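Local coordinates for CurF (Lyngbya majuscula, PDB 5DP2), which probably catalyses NADPH-dependent closure of a cyclopropane ring, as an unusual enoyl reductase domain of the polyketide synthase that makes curacin A, at residues 83-88 and 103-108; 41-46 and 115-120; 188-193 and 204-209. One frame throughout, in Å; residues are numbered along the deposited sequence.

Contact 1: residues 83-88 and 103-108; sequences EGVGTV and EVILAY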
loop_
_atom_site.group_PDB
_atom_site.type_symbol
_atom_site.label_atom_id
_atom_site.label_comp_id
_atom_site.label_asym_id
_atom_site.label_seq_id
_atom_site.Cartn_x
_atom_site.Cartn_y
_atom_site.Cartn_z
ATOM N N GLU A 83 1.731 -5.621 6.126
ATOM C CA GLU A 83 0.322 -5.955 6.164
ATOM C C GLU A 83 0.245 -7.464 5.939
ATOM O O GLU A 83 1.177 -8.074 5.404
ATOM C CB GLU A 83 -0.451 -5.223 5.042
ATOM C CG GLU A 83 0.109 -5.515 3.646
ATOM C CD GLU A 83 -0.640 -4.858 2.492
ATOM O OE1 GLU A 83 -1.897 -4.772 2.592
ATOM O OE2 GLU A 83 0.029 -4.461 1.510
ATOM N N GLY A 84 -0.867 -8.067 6.319
ATOM C CA GLY A 84 -1.136 -9.438 5.960
ATOM C C GLY A 84 -2.388 -9.948 6.610
ATOM O O GLY A 84 -3.134 -9.159 7.228
ATOM N N VAL A 85 -2.640 -11.248 6.455
ATOM C CA VAL A 85 -3.856 -11.859 6.997
ATOM C C VAL A 85 -3.530 -13.221 7.559
ATOM O O VAL A 85 -2.603 -13.900 7.094
ATOM C CB VAL A 85 -4.981 -12.004 5.929
ATOM C CG1 VAL A 85 -5.420 -10.653 5.392
ATOM C CG2 VAL A 85 -4.550 -12.916 4.802
ATOM N N GLY A 86 -4.279 -13.628 8.581
ATOM C CA GLY A 86 -4.090 -14.963 9.115
ATOM C C GLY A 86 -5.114 -15.298 10.164
ATOM O O GLY A 86 -6.193 -14.687 10.244
ATOM N N THR A 87 -4.781 -16.315 10.952
ATOM C CA THR A 87 -5.706 -16.909 11.912
ATOM C C THR A 87 -5.105 -16.853 13.302
ATOM O O THR A 87 -3.941 -17.221 13.498
ATOM C CB THR A 87 -5.971 -18.379 11.553
ATOM O OG1 THR A 87 -6.389 -18.444 10.176
ATOM C CG2 THR A 87 -7.014 -19.017 12.460
ATOM N N VAL A 88 -5.879 -16.383 14.282
ATOM C CA VAL A 88 -5.402 -16.382 15.675
ATOM C C VAL A 88 -5.240 -17.839 16.148
ATOM O O VAL A 88 -6.196 -18.622 16.103
ATOM C CB VAL A 88 -6.399 -15.618 16.564
ATOM C CG1 VAL A 88 -5.997 -15.717 18.041
ATOM C CG2 VAL A 88 -6.477 -14.164 16.143
ATOM N N GLU A 103 -10.251 -14.869 12.363
ATOM C CA GLU A 103 -9.511 -14.511 11.146
ATOM C C GLU A 103 -9.330 -12.997 11.113
ATOM O O GLU A 103 -10.285 -12.225 11.304
ATOM C CB GLU A 103 -10.240 -15.020 9.909
ATOM C CG GLU A 103 -10.341 -16.539 9.883
ATOM C CD GLU A 103 -11.008 -17.088 8.651
ATOM O OE1 GLU A 103 -11.715 -16.314 7.984
ATOM O OE2 GLU A 103 -10.795 -18.277 8.370
ATOM N N VAL A 104 -8.079 -12.569 10.879
ATOM C CA VAL A 104 -7.707 -11.184 11.061
ATOM C C VAL A 104 -6.834 -10.641 9.917
ATOM O O VAL A 104 -6.076 -11.376 9.272
ATOM C CB VAL A 104 -6.957 -10.987 12.410
ATOM C CG1 VAL A 104 -7.920 -11.256 13.567
ATOM C CG2 VAL A 104 -5.711 -11.853 12.519
ATOM N N ILE A 105 -6.973 -9.339 9.722
ATOM C CA ILE A 105 -6.009 -8.513 8.997
ATOM C C ILE A 105 -5.053 -7.935 10.031
ATOM O O ILE A 105 -5.475 -7.417 11.076
ATOM C CB ILE A 105 -6.731 -7.379 8.221
ATOM C CG1 ILE A 105 -7.607 -7.937 7.093
ATOM C CG2 ILE A 105 -5.731 -6.333 7.715
ATOM C CD1 ILE A 105 -8.583 -6.943 6.529
ATOM N N LEU A 106 -3.739 -8.005 9.736
ATOM C CA LEU A 106 -2.718 -7.400 10.593
ATOM C C LEU A 106 -2.415 -5.998 10.076
ATOM O O LEU A 106 -1.990 -5.826 8.918
ATOM C CB LEU A 106 -1.459 -8.247 10.640
ATOM C CG LEU A 106 -1.622 -9.671 11.200
ATOM C CD1 LEU A 106 -1.967 -10.683 10.128
ATOM C CD2 LEU A 106 -0.345 -10.081 11.951
ATOM N N ALA A 107 -2.613 -5.004 10.945
ATOM C CA ALA A 107 -2.388 -3.592 10.596
ATOM C C ALA A 107 -0.930 -3.238 10.884
ATOM O O ALA A 107 -0.508 -3.216 12.046
ATOM C CB ALA A 107 -3.321 -2.727 11.432
ATOM N N TYR A 108 -0.155 -2.983 9.838
ATOM C CA TYR A 108 1.242 -2.572 9.940
ATOM C C TYR A 108 2.035 -3.370 10.982
ATOM O O TYR A 108 2.687 -2.802 11.857
ATOM C CB TYR A 108 1.382 -1.042 10.176
ATOM C CG TYR A 108 2.785 -0.545 9.884
ATOM C CD1 TYR A 108 3.313 -0.643 8.599
ATOM C CD2 TYR A 108 3.609 -0.017 10.882
ATOM C CE1 TYR A 108 4.632 -0.262 8.329
ATOM C CE2 TYR A 108 4.915 0.360 10.624
ATOM C CZ TYR A 108 5.431 0.226 9.352
ATOM O OH TYR A 108 6.741 0.591 9.145
HETATM O O HOH W 1 -8.647 -19.723 9.520
#
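With CG anti to its carbonyl carbon (chi1 -61°) and chi2 at 89°, Leu106 folds one methyl back over the neighbouring strand, where CD1 comes 3.5 Å from Gly84 O. The same methyl lies beside the amides of Val85 and Gly86. Gly84 and Gly86 have no side chains on this face, so across the hairpin the methyl meets bare backbone, while Ile43 of strand 39-48 packs against the same leucine. Val104 turns CG1 anti to its carbonyl carbon, and this methyl meets Val88 CG2 at 4.1 Å, the two side chains crossing at about a right angle.

The strands run antiparallel. Gly86 and Val104 exchange two hydrogen bonds, Gly86 N to Val104 O at 3.0 Å and Val104 N to Gly86 O at 2.9 Å. A further bond, from Leu106 N to Gly84 O, is 2.8 Å long and nearly straight at the hydrogen (170°). Between these rungs Val85 CA approaches Val104 O to 3.2 Å in a CA-H...O contact.

The other face carries Val85, Thr87, Glu103 and Ile105. At its outer end a water lies 2.7 Å from Thr87 OG1 and donates to Glu103 OE2 at 2.8 Å, while the Thr87 hydroxyl is also hydrogen-bonded to Lys44.

This beta hairpin belongs to the mixed sheet of the GroES-like domain. Main-chain bonds join its strands, whereas the Glu83 carboxylate, led away from the hairpin, is met by a salt bridge to Lys336 and by hydrogen bonds from Asn49 and Met141 N.

Contact 2: residues 41-46 and 115-120; sequences VQIKAV and SFVICS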
loop_
_atom_site.group_PDB
_atom_site.type_symbol
_atom_site.label_atom_id
_atom_site.label_comp_id
_atom_site.label_asym_id
_atom_site.label_seq_id
_atom_site.Cartn_x
_atom_site.Cartn_y
_atom_site.Cartn_z
ATOM N N VAL A 41 -0.730 -14.839 15.845
ATOM C CA VAL A 41 -1.422 -15.061 14.582
ATOM C C VAL A 41 -0.541 -15.943 13.674
ATOM O O VAL A 41 0.652 -15.652 13.485
ATOM C CB VAL A 41 -1.703 -13.727 13.864
ATOM C CG1 VAL A 41 -2.453 -13.968 12.563
ATOM C CG2 VAL A 41 -2.487 -12.792 14.779
ATOM N N GLN A 42 -1.123 -17.017 13.141
ATOM C CA GLN A 42 -0.462 -17.808 12.094
ATOM C C GLN A 42 -0.771 -17.159 10.744
ATOM O O GLN A 42 -1.950 -17.049 10.342
ATOM C CB GLN A 42 -0.954 -19.252 12.123
ATOM C CG GLN A 42 -0.171 -20.095 11.119
ATOM C CD GLN A 42 -0.439 -21.553 11.207
ATOM O OE1 GLN A 42 -1.148 -22.011 12.074
ATOM N NE2 GLN A 42 0.152 -22.305 10.320
ATOM N N ILE A 43 0.255 -16.664 10.069
ATOM C CA ILE A 43 0.072 -15.956 8.819
ATOM C C ILE A 43 -0.367 -16.915 7.728
ATOM O O ILE A 43 0.185 -18.001 7.588
ATOM C CB ILE A 43 1.381 -15.207 8.421
ATOM C CG1 ILE A 43 1.796 -14.250 9.524
ATOM C CG2 ILE A 43 1.222 -14.521 7.091
ATOM C CD1 ILE A 43 0.798 -13.164 9.872
ATOM N N LYS A 44 -1.371 -16.486 6.931
ATOM C CA LYS A 44 -1.835 -17.264 5.799
ATOM C C LYS A 44 -1.491 -16.631 4.452
ATOM O O LYS A 44 -1.225 -17.348 3.490
ATOM C CB LYS A 44 -3.335 -17.545 5.918
ATOM C CG LYS A 44 -3.738 -18.295 7.200
ATOM C CD LYS A 44 -3.208 -19.721 7.242
ATOM C CE LYS A 44 -3.307 -20.350 8.621
ATOM N NZ LYS A 44 -4.723 -20.638 8.981
ATOM N N ALA A 45 -1.500 -15.296 4.357
ATOM C CA ALA A 45 -1.177 -14.624 3.101
ATOM C C ALA A 45 -0.605 -13.266 3.437
ATOM O O ALA A 45 -1.089 -12.573 4.342
ATOM C CB ALA A 45 -2.411 -14.520 2.204
ATOM N N VAL A 46 0.423 -12.869 2.684
ATOM C CA VAL A 46 1.140 -11.635 2.950
ATOM C C VAL A 46 1.633 -11.111 1.610
ATOM O O VAL A 46 2.301 -11.838 0.873
ATOM C CB VAL A 46 2.308 -11.851 3.975
ATOM C CG1 VAL A 46 3.130 -13.110 3.725
ATOM C CG2 VAL A 46 3.143 -10.599 4.083
ATOM N N SER A 115 6.192 -17.067 9.884
ATOM C CA SER A 115 5.182 -18.092 10.094
ATOM C C SER A 115 4.138 -17.652 11.127
ATOM O O SER A 115 2.927 -17.899 10.953
ATOM C CB SER A 115 5.842 -19.382 10.567
ATOM O OG SER A 115 6.894 -19.790 9.707
ATOM N N PHE A 116 4.612 -17.036 12.209
ATOM C CA PHE A 116 3.774 -16.588 13.311
ATOM C C PHE A 116 4.166 -15.158 13.667
ATOM O O PHE A 116 5.357 -14.833 13.634
ATOM C CB PHE A 116 3.932 -17.466 14.549
ATOM C CG PHE A 116 3.539 -18.908 14.300
ATOM C CD1 PHE A 116 2.216 -19.324 14.404
ATOM C CD2 PHE A 116 4.491 -19.844 13.932
ATOM C CE1 PHE A 116 1.862 -20.631 14.129
ATOM C CE2 PHE A 116 4.140 -21.142 13.657
ATOM C CZ PHE A 116 2.826 -21.542 13.759
ATOM N N VAL A 117 3.170 -14.324 13.987
ATOM C CA VAL A 117 3.384 -12.966 14.461
ATOM C C VAL A 117 2.722 -12.831 15.825
ATOM O O VAL A 117 1.551 -13.155 15.963
ATOM C CB VAL A 117 2.810 -11.929 13.472
ATOM C CG1 VAL A 117 2.797 -10.525 14.083
ATOM C CG2 VAL A 117 3.615 -11.907 12.179
ATOM N N ILE A 118 3.474 -12.308 16.799
ATOM C CA ILE A 118 2.896 -11.959 18.111
ATOM C C ILE A 118 2.756 -10.453 18.154
ATOM O O ILE A 118 3.714 -9.724 17.986
ATOM C CB ILE A 118 3.709 -12.560 19.269
ATOM C CG1 ILE A 118 3.636 -14.099 19.176
ATOM C CG2 ILE A 118 3.175 -12.092 20.599
ATOM C CD1 ILE A 118 4.396 -14.849 20.255
ATOM N N CYS A 119 1.552 -9.982 18.428
ATOM C CA CYS A 119 1.286 -8.561 18.448
ATOM C C CYS A 119 0.248 -8.222 19.489
ATOM O O CYS A 119 -0.200 -9.058 20.237
ATOM C CB CYS A 119 0.882 -8.077 17.068
ATOM S SG CYS A 119 -0.615 -8.792 16.439
ATOM N N SER A 120 -0.118 -6.947 19.543
ATOM C CA SER A 120 -1.154 -6.471 20.447
ATOM C C SER A 120 -2.545 -6.692 19.855
ATOM O O SER A 120 -2.711 -6.623 18.623
ATOM C CB SER A 120 -0.956 -4.975 20.684
ATOM O OG SER A 120 -2.151 -4.349 21.078
HETATM O O HOH W 2 2.285 -19.361 8.679
#
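Gln42 and Phe116 lie side by side and point the same way, the glutamine chain running along one side of the ring. Its CB is 3.7 Å from Phe116 CE1 and also near CD1. CG, set anti to the backbone N (chi1 -175°), keeps the same 3.7 Å from CE1 and has Ser115 O as its second neighbour. CD lies near CE1 and CZ, and OE1 ends 3.9 Å from Phe116 CE1, with the amide plane turned 44° from the ring. Replacing Gln42 by an alanine removes everything beyond CB, which is likely to open a gap beside Phe116 CE1 and CZ and let the ring turn more freely.

Beneath this pair the backbone is an antiparallel ladder. Val41 and Val117 exchange bonds, 2.8 Å from Val41 N to Val117 O and 2.9 Å from Val117 N to Val41 O. Ile43 N reaches Ser115 O at 3.1 Å from above the carbonyl plane. On the face of Val41 and Val117, Ile43 CD1 meets Val117 CG2 at 3.9 Å.

Arg31 makes a cation-pi contact with Phe116. Strands 39-48 and 116-119 pair in the mixed sheet of the GroES-like domain. Leu106 of strand 103-107 touches Val41, Ile43 and Val117 together, and strand 39-48 also pairs with strand 83-91, where Lys44 and Ala45 form a classic beta bulge opposite Val85, and with strand 336-340.

Contact 3: residues 188-193 and 204-209; sequences ATTSPH and KHVMNS. With NAP (NADP nicotinamide-adenine-dinucleotide phosphate), chain B.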
loop_
_atom_site.group_PDB
_atom_site.type_symbol
_atom_site.label_atom_id
_atom_site.label_comp_id
_atom_site.label_asym_id
_atom_site.label_seq_id
_atom_site.Cartn_x
_atom_site.Cartn_y
_atom_site.Cartn_z
ATOM N N ALA A 188 -6.232 8.110 -15.846
ATOM C CA ALA A 188 -5.211 7.174 -15.350
ATOM C C ALA A 188 -3.987 7.204 -16.222
ATOM O O ALA A 188 -4.068 7.417 -17.436
ATOM C CB ALA A 188 -5.791 5.767 -15.331
ATOM N N THR A 189 -2.837 6.944 -15.598
ATOM C CA THR A 189 -1.612 6.669 -16.365
ATOM C C THR A 189 -1.067 5.303 -15.985
ATOM O O THR A 189 -1.176 4.848 -14.840
ATOM C CB THR A 189 -0.525 7.740 -16.202
ATOM O OG1 THR A 189 0.077 7.604 -14.907
ATOM C CG2 THR A 189 -1.072 9.136 -16.435
ATOM N N THR A 190 -0.462 4.638 -16.967
ATOM C CA THR A 190 0.201 3.356 -16.756
ATOM C C THR A 190 1.158 3.139 -17.940
ATOM O O THR A 190 1.174 3.891 -18.915
ATOM C CB THR A 190 -0.831 2.205 -16.623
ATOM O OG1 THR A 190 -0.168 1.012 -16.270
ATOM C CG2 THR A 190 -1.591 1.960 -17.910
ATOM N N SER A 191 1.956 2.087 -17.847
ATOM C CA SER A 191 2.925 1.811 -18.904
ATOM C C SER A 191 2.190 1.364 -20.178
ATOM O O SER A 191 1.081 0.802 -20.111
ATOM C CB SER A 191 3.886 0.741 -18.437
ATOM O OG SER A 191 4.651 1.181 -17.323
ATOM N N PRO A 192 2.802 1.563 -21.361
ATOM C CA PRO A 192 2.091 1.304 -22.620
ATOM C C PRO A 192 1.408 -0.069 -22.733
ATOM O O PRO A 192 0.294 -0.146 -23.266
ATOM C CB PRO A 192 3.176 1.518 -23.675
ATOM C CG PRO A 192 4.025 2.591 -23.064
ATOM C CD PRO A 192 4.083 2.263 -21.607
ATOM N N HIS A 193 2.054 -1.136 -22.273
ATOM C CA HIS A 193 1.500 -2.455 -22.443
ATOM C C HIS A 193 0.386 -2.784 -21.441
ATOM O O HIS A 193 -0.234 -3.838 -21.565
ATOM C CB HIS A 193 2.580 -3.544 -22.417
ATOM C CG HIS A 193 3.144 -3.814 -21.069
ATOM N ND1 HIS A 193 4.014 -2.958 -20.442
ATOM C CD2 HIS A 193 2.967 -4.867 -20.238
ATOM C CE1 HIS A 193 4.353 -3.482 -19.279
ATOM N NE2 HIS A 193 3.730 -4.636 -19.133
ATOM N N LYS A 204 -12.061 5.320 -19.040
ATOM C CA LYS A 204 -12.158 5.977 -20.339
ATOM C C LYS A 204 -10.806 6.586 -20.774
ATOM O O LYS A 204 -10.327 6.366 -21.898
ATOM C CB LYS A 204 -13.254 7.056 -20.238
ATOM C CG LYS A 204 -13.599 7.803 -21.519
ATOM C CD LYS A 204 -14.857 8.673 -21.360
ATOM C CE LYS A 204 -14.540 10.042 -20.797
ATOM N NZ LYS A 204 -15.740 10.833 -20.390
ATOM N N HIS A 205 -10.216 7.402 -19.899
ATOM C CA HIS A 205 -9.002 8.144 -20.236
ATOM C C HIS A 205 -7.777 7.480 -19.595
ATOM O O HIS A 205 -7.598 7.555 -18.385
ATOM C CB HIS A 205 -9.087 9.595 -19.750
ATOM C CG HIS A 205 -10.154 10.407 -20.415
ATOM N ND1 HIS A 205 -10.312 10.481 -21.784
ATOM C CD2 HIS A 205 -11.083 11.238 -19.891
ATOM C CE1 HIS A 205 -11.299 11.308 -22.074
ATOM N NE2 HIS A 205 -11.776 11.788 -20.941
ATOM N N VAL A 206 -6.960 6.831 -20.414
ATOM C CA VAL A 206 -5.776 6.113 -19.957
ATOM C C VAL A 206 -4.611 6.537 -20.859
ATOM O O VAL A 206 -4.707 6.476 -22.082
ATOM C CB VAL A 206 -5.947 4.585 -19.996
ATOM C CG1 VAL A 206 -4.727 3.925 -19.354
ATOM C CG2 VAL A 206 -7.224 4.125 -19.302
ATOM N N MET A 207 -3.526 6.998 -20.231
ATOM C CA MET A 207 -2.375 7.605 -20.902
ATOM C C MET A 207 -1.098 6.918 -20.443
ATOM O O MET A 207 -1.066 6.275 -19.396
ATOM C CB MET A 207 -2.291 9.121 -20.542
ATOM C CG MET A 207 -3.467 9.922 -21.052
ATOM S SD MET A 207 -3.674 11.484 -20.207
ATOM C CE MET A 207 -4.432 10.856 -18.721
ATOM N N ASN A 208 -0.033 7.113 -21.201
ATOM C CA ASN A 208 1.276 6.585 -20.855
ATOM C C ASN A 208 1.895 7.359 -19.707
ATOM O O ASN A 208 2.032 8.592 -19.760
ATOM C CB ASN A 208 2.169 6.718 -22.112
ATOM C CG ASN A 208 3.570 6.172 -21.932
ATOM O OD1 ASN A 208 3.861 5.459 -20.992
ATOM N ND2 ASN A 208 4.452 6.501 -22.875
ATOM N N SER A 209 2.297 6.625 -18.670
ATOM C CA SER A 209 2.960 7.190 -17.517
ATOM C C SER A 209 4.478 7.321 -17.635
ATOM O O SER A 209 5.104 7.936 -16.776
ATOM C CB SER A 209 2.746 6.276 -16.334
ATOM O OG SER A 209 3.319 5.012 -16.658
HETATM P PA NAP B . 2.911 -0.607 -7.171
HETATM O O1A NAP B . 2.170 -1.892 -7.301
HETATM O O2A NAP B . 2.220 0.668 -7.491
HETATM O O5B NAP B . 4.252 -0.755 -8.028
HETATM C C5B NAP B . 5.029 0.392 -8.396
HETATM C C4B NAP B . 4.407 1.189 -9.522
HETATM O O4B NAP B . 5.330 2.172 -9.929
HETATM C C3B NAP B . 4.038 0.373 -10.725
HETATM O O3B NAP B . 2.618 0.424 -10.879
HETATM C C2B NAP B . 4.766 1.037 -11.910
HETATM O O2B NAP B . 4.026 1.303 -13.067
HETATM C C1B NAP B . 5.167 2.386 -11.346
HETATM N N9A NAP B . 6.452 2.883 -11.820
HETATM C C8A NAP B . 7.695 2.588 -11.302
HETATM N N7A NAP B . 8.663 3.236 -11.992
HETATM C C5A NAP B . 8.037 3.952 -12.938
HETATM C C6A NAP B . 8.460 4.840 -13.971
HETATM N N6A NAP B . 9.772 5.104 -14.135
HETATM N N1A NAP B . 7.538 5.394 -14.746
HETATM C C2A NAP B . 6.245 5.109 -14.554
HETATM N N3A NAP B . 5.729 4.300 -13.625
HETATM C C4A NAP B . 6.623 3.718 -12.841
HETATM O O3 NAP B . 3.521 -0.483 -5.686
HETATM P PN NAP B . 2.796 -0.080 -4.316
HETATM O O1N NAP B . 3.363 -0.939 -3.253
HETATM O O2N NAP B . 1.306 -0.041 -4.498
HETATM O O5D NAP B . 3.358 1.364 -4.093
HETATM C C5D NAP B . 2.973 2.413 -5.011
HETATM C C4D NAP B . 3.928 3.622 -4.848
HETATM O O4D NAP B . 3.504 4.354 -3.727
HETATM C C3D NAP B . 5.390 3.254 -4.567
HETATM O O3D NAP B . 6.214 4.312 -5.071
HETATM C C2D NAP B . 5.435 3.166 -3.063
HETATM O O2D NAP B . 6.763 3.398 -2.584
HETATM C C1D NAP B . 4.465 4.247 -2.663
HETATM N N1N NAP B . 3.638 4.097 -1.447
HETATM C C2N NAP B . 3.651 5.070 -0.507
HETATM C C3N NAP B . 2.884 4.996 0.652
HETATM C C7N NAP B . 2.934 6.099 1.653
HETATM O O7N NAP B . 2.399 5.856 2.713
HETATM N N7N NAP B . 3.543 7.268 1.321
HETATM C C4N NAP B . 2.069 3.877 0.853
HETATM C C5N NAP B . 2.070 2.892 -0.126
HETATM C C6N NAP B . 2.858 3.015 -1.277
HETATM P P2B NAP B . 3.593 0.197 -14.137
HETATM O O1X NAP B . 2.566 -0.693 -13.448
HETATM O O2X NAP B . 3.013 1.026 -15.247
HETATM O O3X NAP B . 4.841 -0.563 -14.515
#
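Oxygen O2X of the NADP 2'-phosphate is gripped by Ser191 twice, from OG at 2.6 Å and from the backbone N at 3.0 Å, the latter bond bent to 139° at the hydrogen. Thr190 OG1 is a weak third neighbour, its proton possibly going to another acceptor; this hydroxyl also pairs with Ser168. Ser191 OG, anti to its carbonyl carbon, is further bonded to Arg210 NE, which probably helps to orient it toward the phosphate.

The turn that carries these groups is tied to the next strand. Ser209 N gives a 3.0 Å bond to Thr190 O, approaching from above the carbonyl plane, 55° out of it, and Thr190 N in turn bonds to Met207 O. Ser209 CB packs 3.3 Å from Thr189 OG1, a hydroxyl that is bonded to His165. Thr190 CG2 touches Val206 CG1 at 4.0 Å on the side toward helix 195-200. At the outer end Asn208, with CG anti to the backbone N (chi1 -178°), brings OD1 to within 3.3 Å of Pro192 CD; the same oxygen is hydrogen-bonded to Arg210 N.

Strands 185-190 and 205-208 are parallel and joined by helix 195-200 in a beta-alpha-beta unit of the Rossmann fold. Polar groups at the end of the second strand of such a sheet in chain order, here 185-190, commonly receive the 2'-phosphate, consistent with use of NADP in place of NAD.

Contacts 1 and 2 adjoin in one mixed sheet, their centres 6 Å apart. Strands 83-91 and 39-48 are neighbours there, and main-chain bonds such as Thr87 O to Gln42 N (2.8 Å) knit them together. Along the chain, contact 1 is nested inside the loop closed by contact 2, both within the GroES-like part. Contact 3 comes later, in the six-stranded parallel sheet across the chain's centre; its centre is about 33 Å from that of contact 1 and 37 Å from that of contact 2. One end of NADP is held at contact 3, while the side chain of Glu83 lies about 7 Å from the cofactor, consistent with a dinucleotide running from the Rossmann toward the GroES-like part.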